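Local coordinates for Low molecular weight protein-tyrosine-phosphatase YwlE (Bacillus subtilis subsp. subtilis, PDB 4KK3), which removes phosphate from phosphoarginine residues in a large number of proteins, reversing the action of the protein arginine kinase McsB, at residues E107-S112 with L138-K143; S14-A19 with P49-A54. One frame throughout, in Å; residues are numbered along the deposited sequence.

Contact 1: residues E107-S112 with L138-K143; sequences EYVTGS and LRQLAK
V109 carries one methyl to each of two neighbours on helix 124-145: CG1 lies anti to its own backbone N (chi1 175°) and meets Q140, while CG2, anti to the carbonyl carbon, meets L141. The CG1 contact is tight, 3.4 Å to CB of Q140. Beyond CG the Q140 chain is extended, and its amide passes the same methyl, with OE1 3.8 Å from V109 CG1; NE2 is hydrogen-bonded to the carbonyl of E136, one turn back. A glutamine suits this partly exposed border, its aliphatic stem covering V109 and its polar end finding a backbone partner. On the inner side, CG2 of V109 rests 4.0 Å from CB of L141, the side chains roughly perpendicular.

In the low molecular weight phosphatase fold, helix 105-110 follows the edge strand 102-104, and here it lies against the long C-terminal helix. Y108 spans the junction: its ring touches L79 and L81 of strand 79-82, and its CD1 comes 3.8 Å from CD1 of L141, which also reaches L81. A branched leucine can thus serve both helix and sheet. Past T110 the helix ends: G111 takes a positive phi (83°), where a CB would press on the carbonyl O of T110, a clash glycine avoids, and an ST turn spans the exit, T110 OG1 accepting from the backbone N of S112 at 3.1 Å. V109 O is hydrogen-bonded to Q144 NE2.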
loop_
_atom_site.group_PDB
_atom_site.type_symbol
_atom_site.label_atom_id
_atom_site.label_comp_id
_atom_site.label_asym_id
_atom_site.label_seq_id
_atom_site.Cartn_x
_atom_site.Cartn_y
_atom_site.Cartn_z
ATOM N N GLU A 107 -7.588 3.016 -8.967
ATOM C CA GLU A 107 -7.352 3.306 -10.392
ATOM C C GLU A 107 -6.740 2.130 -11.127
ATOM O O GLU A 107 -7.237 1.668 -12.157
ATOM C CB GLU A 107 -6.321 4.437 -10.530
ATOM C CG GLU A 107 -6.820 5.804 -10.801
ATOM C CD GLU A 107 -5.675 6.747 -11.138
ATOM O OE1 GLU A 107 -4.550 6.589 -10.584
ATOM O OE2 GLU A 107 -5.896 7.638 -11.972
ATOM N N TYR A 108 -5.617 1.666 -10.595
ATOM C CA TYR A 108 -4.804 0.678 -11.273
ATOM C C TYR A 108 -5.537 -0.650 -11.390
ATOM O O TYR A 108 -5.512 -1.302 -12.433
ATOM C CB TYR A 108 -3.494 0.499 -10.512
ATOM C CG TYR A 108 -2.451 -0.252 -11.289
ATOM C CD1 TYR A 108 -2.269 -1.614 -11.114
ATOM C CD2 TYR A 108 -1.659 0.407 -12.216
ATOM C CE1 TYR A 108 -1.310 -2.297 -11.835
ATOM C CE2 TYR A 108 -0.710 -0.261 -12.942
ATOM C CZ TYR A 108 -0.536 -1.613 -12.754
ATOM O OH TYR A 108 0.428 -2.262 -13.492
ATOM N N VAL A 109 -6.203 -1.041 -10.312
ATOM C CA VAL A 109 -6.825 -2.350 -10.249
ATOM C C VAL A 109 -8.201 -2.396 -10.914
ATOM O O VAL A 109 -8.519 -3.342 -11.643
ATOM C CB VAL A 109 -6.919 -2.815 -8.777
ATOM C CG1 VAL A 109 -7.683 -4.118 -8.682
ATOM C CG2 VAL A 109 -5.521 -2.943 -8.206
ATOM N N THR A 110 -9.002 -1.361 -10.686
ATOM C CA THR A 110 -10.404 -1.382 -11.084
ATOM C C THR A 110 -10.701 -0.469 -12.269
ATOM O O THR A 110 -11.768 -0.560 -12.872
ATOM C CB THR A 110 -11.315 -0.941 -9.930
ATOM O OG1 THR A 110 -11.325 0.489 -9.849
ATOM C CG2 THR A 110 -10.831 -1.520 -8.616
ATOM N N GLY A 111 -9.767 0.420 -12.587
ATOM C CA GLY A 111 -9.943 1.342 -13.692
ATOM C C GLY A 111 -10.755 2.569 -13.329
ATOM O O GLY A 111 -10.862 3.506 -14.124
ATOM N N SER A 112 -11.328 2.574 -12.133
ATOM C CA SER A 112 -12.179 3.679 -11.710
ATOM C C SER A 112 -11.498 4.588 -10.690
ATOM O O SER A 112 -10.588 4.176 -9.978
ATOM C CB SER A 112 -13.498 3.152 -11.142
ATOM O OG SER A 112 -13.271 2.345 -9.998
ATOM N N LEU A 138 -6.296 -6.187 -3.499
ATOM C CA LEU A 138 -4.968 -6.772 -3.592
ATOM C C LEU A 138 -5.012 -8.172 -4.189
ATOM O O LEU A 138 -4.075 -8.572 -4.871
ATOM C CB LEU A 138 -4.286 -6.776 -2.223
ATOM C CG LEU A 138 -4.024 -5.344 -1.723
ATOM C CD1 LEU A 138 -3.604 -5.371 -0.257
ATOM C CD2 LEU A 138 -2.988 -4.614 -2.562
ATOM N N ARG A 139 -6.102 -8.898 -3.948
ATOM C CA ARG A 139 -6.316 -10.165 -4.650
ATOM C C ARG A 139 -6.431 -9.957 -6.156
ATOM O O ARG A 139 -5.860 -10.729 -6.931
ATOM C CB ARG A 139 -7.529 -10.926 -4.106
ATOM C CG ARG A 139 -7.291 -11.463 -2.704
ATOM C CD ARG A 139 -8.348 -12.452 -2.264
ATOM N NE ARG A 139 -8.103 -12.896 -0.893
ATOM C CZ ARG A 139 -7.221 -13.833 -0.554
ATOM N NH1 ARG A 139 -6.495 -14.443 -1.484
ATOM N NH2 ARG A 139 -7.064 -14.166 0.719
ATOM N N GLN A 140 -7.142 -8.910 -6.565
ATOM C CA GLN A 140 -7.266 -8.586 -7.986
ATOM C C GLN A 140 -5.927 -8.140 -8.556
ATOM O O GLN A 140 -5.583 -8.511 -9.675
ATOM C CB GLN A 140 -8.290 -7.485 -8.239
ATOM C CG GLN A 140 -9.685 -7.705 -7.704
ATOM C CD GLN A 140 -10.556 -6.465 -7.886
ATOM O OE1 GLN A 140 -10.868 -6.070 -9.016
ATOM N NE2 GLN A 140 -10.931 -5.833 -6.775
ATOM N N LEU A 141 -5.188 -7.325 -7.797
ATOM C CA LEU A 141 -3.866 -6.877 -8.215
ATOM C C LEU A 141 -2.965 -8.058 -8.545
ATOM O O LEU A 141 -2.287 -8.069 -9.570
ATOM C CB LEU A 141 -3.209 -5.980 -7.152
ATOM C CG LEU A 141 -1.799 -5.444 -7.445
ATOM C CD1 LEU A 141 -1.811 -4.490 -8.645
ATOM C CD2 LEU A 141 -1.202 -4.729 -6.229
ATOM N N ALA A 142 -2.966 -9.054 -7.667
ATOM C CA ALA A 142 -2.171 -10.249 -7.867
ATOM C C ALA A 142 -2.496 -10.911 -9.206
ATOM O O ALA A 142 -1.595 -11.211 -9.984
ATOM C CB ALA A 142 -2.387 -11.205 -6.726
ATOM N N LYS A 143 -3.782 -11.103 -9.479
ATOM C CA LYS A 143 -4.213 -11.722 -10.726
ATOM C C LYS A 143 -3.787 -10.877 -11.921
ATOM O O LYS A 143 -3.415 -11.411 -12.964
ATOM C CB LYS A 143 -5.731 -11.934 -10.747
ATOM C CG LYS A 143 -6.305 -12.714 -9.566
ATOM C CD LYS A 143 -5.840 -14.161 -9.533
ATOM C CE LYS A 143 -6.600 -14.950 -8.471
ATOM N NZ LYS A 143 -6.046 -16.318 -8.253
#

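Contact 2: residues S14-A19 with P49-A54; sequences SPMAEA and PHAVEA
M16 faces A51 where the two helices come nearest, with CA of M16 6.7 Å from CA of A51, and both residues direct their side chains at the opposing helix. M16 is a selenomethionine here, in the place of methionine. Its CG stands anti to the carbonyl carbon (chi1 -82°) and reaches the methyl of A51, CG to CB 4.0 Å. The next bond continues nearly straight, laying SE against the A51 backbone, 4.1 Å from its CA; the chain bends only at chi3. One turn further on the same helical face, CB of A54 approaches SE at 4.4 Å. Two alanines three residues apart therefore offer a low surface on which one long, flexible side chain can lie.

T130 and L134 of helix 124-145, together with L55, also touch M16, placing it in a buried junction of three helices. The junction lies close to the active site: helix 13-28 starts at the end of the CX5R phosphate-binding loop, C7 to R13, and the M16 side chain lies about 4 Å from that of C12. With no hydrogen bond or charge pair between the segments, cohesion here comes from dispersion and the burial of apolar surface, so shape rather than bond direction governs the fit.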
loop_
_atom_site.group_PDB
_atom_site.type_symbol
_atom_site.label_atom_id
_atom_site.label_comp_id
_atom_site.label_asym_id
_atom_site.label_seq_id
_atom_site.Cartn_x
_atom_site.Cartn_y
_atom_site.Cartn_z
ATOM N N SER A 14 -1.043 1.712 4.121
ATOM C CA SER A 14 0.048 1.119 3.358
ATOM C C SER A 14 0.765 -0.055 4.051
ATOM O O SER A 14 1.119 -1.006 3.358
ATOM C CB SER A 14 1.009 2.149 2.713
ATOM O OG SER A 14 1.787 2.878 3.643
ATOM N N PRO A 15 0.950 -0.013 5.399
ATOM C CA PRO A 15 1.487 -1.222 6.043
ATOM C C PRO A 15 0.517 -2.395 5.981
ATOM O O PRO A 15 0.976 -3.529 5.835
ATOM C CB PRO A 15 1.698 -0.794 7.507
ATOM C CG PRO A 15 1.778 0.697 7.467
ATOM C CD PRO A 15 0.853 1.107 6.357
HETATM N N MSE A 16 -0.786 -2.152 6.118
HETATM C CA MSE A 16 -1.753 -3.236 5.936
HETATM C C MSE A 16 -1.690 -3.773 4.518
HETATM O O MSE A 16 -1.692 -4.968 4.303
HETATM C CB MSE A 16 -3.186 -2.801 6.275
HETATM C CG MSE A 16 -3.484 -2.852 7.788
HETATM SE SE MSE A 16 -5.397 -2.663 8.210
HETATM C CE MSE A 16 -5.525 -0.812 7.781
ATOM N N ALA A 17 -1.621 -2.885 3.537
ATOM C CA ALA A 17 -1.553 -3.347 2.148
ATOM C C ALA A 17 -0.310 -4.198 1.861
ATOM O O ALA A 17 -0.387 -5.238 1.199
ATOM C CB ALA A 17 -1.606 -2.156 1.193
ATOM N N GLU A 18 0.835 -3.736 2.344
ATOM C CA GLU A 18 2.100 -4.452 2.200
ATOM C C GLU A 18 2.017 -5.870 2.794
ATOM O O GLU A 18 2.408 -6.848 2.168
ATOM C CB GLU A 18 3.212 -3.655 2.896
ATOM C CG GLU A 18 4.557 -4.382 2.981
ATOM C CD GLU A 18 5.636 -3.588 3.714
ATOM O OE1 GLU A 18 5.335 -2.518 4.286
ATOM O OE2 GLU A 18 6.795 -4.049 3.735
ATOM N N ALA A 19 1.499 -5.977 4.007
ATOM C CA ALA A 19 1.462 -7.286 4.669
ATOM C C ALA A 19 0.448 -8.206 4.008
ATOM O O ALA A 19 0.727 -9.402 3.807
ATOM C CB ALA A 19 1.156 -7.114 6.147
ATOM N N PRO A 49 -2.152 0.057 16.721
ATOM C CA PRO A 49 -2.650 -1.177 17.338
ATOM C C PRO A 49 -3.828 -1.790 16.589
ATOM O O PRO A 49 -3.867 -3.004 16.421
ATOM C CB PRO A 49 -3.084 -0.713 18.728
ATOM C CG PRO A 49 -2.189 0.436 19.021
ATOM C CD PRO A 49 -2.001 1.145 17.702
ATOM N N HIS A 50 -4.764 -0.965 16.127
ATOM C CA HIS A 50 -5.929 -1.479 15.413
ATOM C C HIS A 50 -5.565 -2.153 14.091
ATOM O O HIS A 50 -6.207 -3.129 13.700
ATOM C CB HIS A 50 -6.944 -0.370 15.144
ATOM C CG HIS A 50 -7.736 0.038 16.348
ATOM N ND1 HIS A 50 -7.765 -0.698 17.511
ATOM C CD2 HIS A 50 -8.542 1.106 16.558
ATOM C CE1 HIS A 50 -8.547 -0.097 18.391
ATOM N NE2 HIS A 50 -9.029 1.001 17.838
ATOM N N ALA A 51 -4.563 -1.612 13.395
ATOM C CA ALA A 51 -4.116 -2.198 12.128
ATOM C C ALA A 51 -3.501 -3.571 12.410
ATOM O O ALA A 51 -3.761 -4.564 11.700
ATOM C CB ALA A 51 -3.102 -1.285 11.439
ATOM N N VAL A 52 -2.692 -3.615 13.458
ATOM C CA VAL A 52 -2.086 -4.872 13.896
ATOM C C VAL A 52 -3.144 -5.910 14.263
ATOM O O VAL A 52 -3.068 -7.081 13.845
ATOM C CB VAL A 52 -1.117 -4.654 15.075
ATOM C CG1 VAL A 52 -0.734 -5.993 15.717
ATOM C CG2 VAL A 52 0.122 -3.924 14.597
ATOM N N GLU A 53 -4.132 -5.486 15.042
ATOM C CA GLU A 53 -5.195 -6.386 15.483
ATOM C C GLU A 53 -6.033 -6.871 14.290
ATOM O O GLU A 53 -6.394 -8.042 14.206
ATOM C CB GLU A 53 -6.072 -5.706 16.552
ATOM C CG GLU A 53 -7.353 -6.468 16.883
ATOM C CD GLU A 53 -8.144 -5.839 18.023
ATOM O OE1 GLU A 53 -7.804 -4.710 18.444
ATOM O OE2 GLU A 53 -9.107 -6.479 18.502
ATOM N N ALA A 54 -6.314 -5.971 13.351
ATOM C CA ALA A 54 -7.096 -6.328 12.175
ATOM C C ALA A 54 -6.427 -7.434 11.356
ATOM O O ALA A 54 -7.092 -8.353 10.876
ATOM C CB ALA A 54 -7.328 -5.084 11.299
#

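From the N terminus, helix 13-28 leaves the phosphate-binding loop, and the chain passes through strand 33-38 before contact 2 closes a loop of 29 intervening residues at helix 49-56. Contact 1 opens later, at helix 105-110, and closes over 25 residues that include the start of helix 124-145. The two are in series, neither nested nor crossed, with centres about 19 Å apart. Helix 124-145 joins them: its T130 and L134 touch M16, its later turns carry 138-143, and L138 CD1 packs 3.5 Å from A17 O. Contact 2 thus ties helix 49-56, which follows edge strand 33-38, to helix 13-28, and contact 1 ties helix 105-110, which follows edge strand 102-104, to helix 124-145.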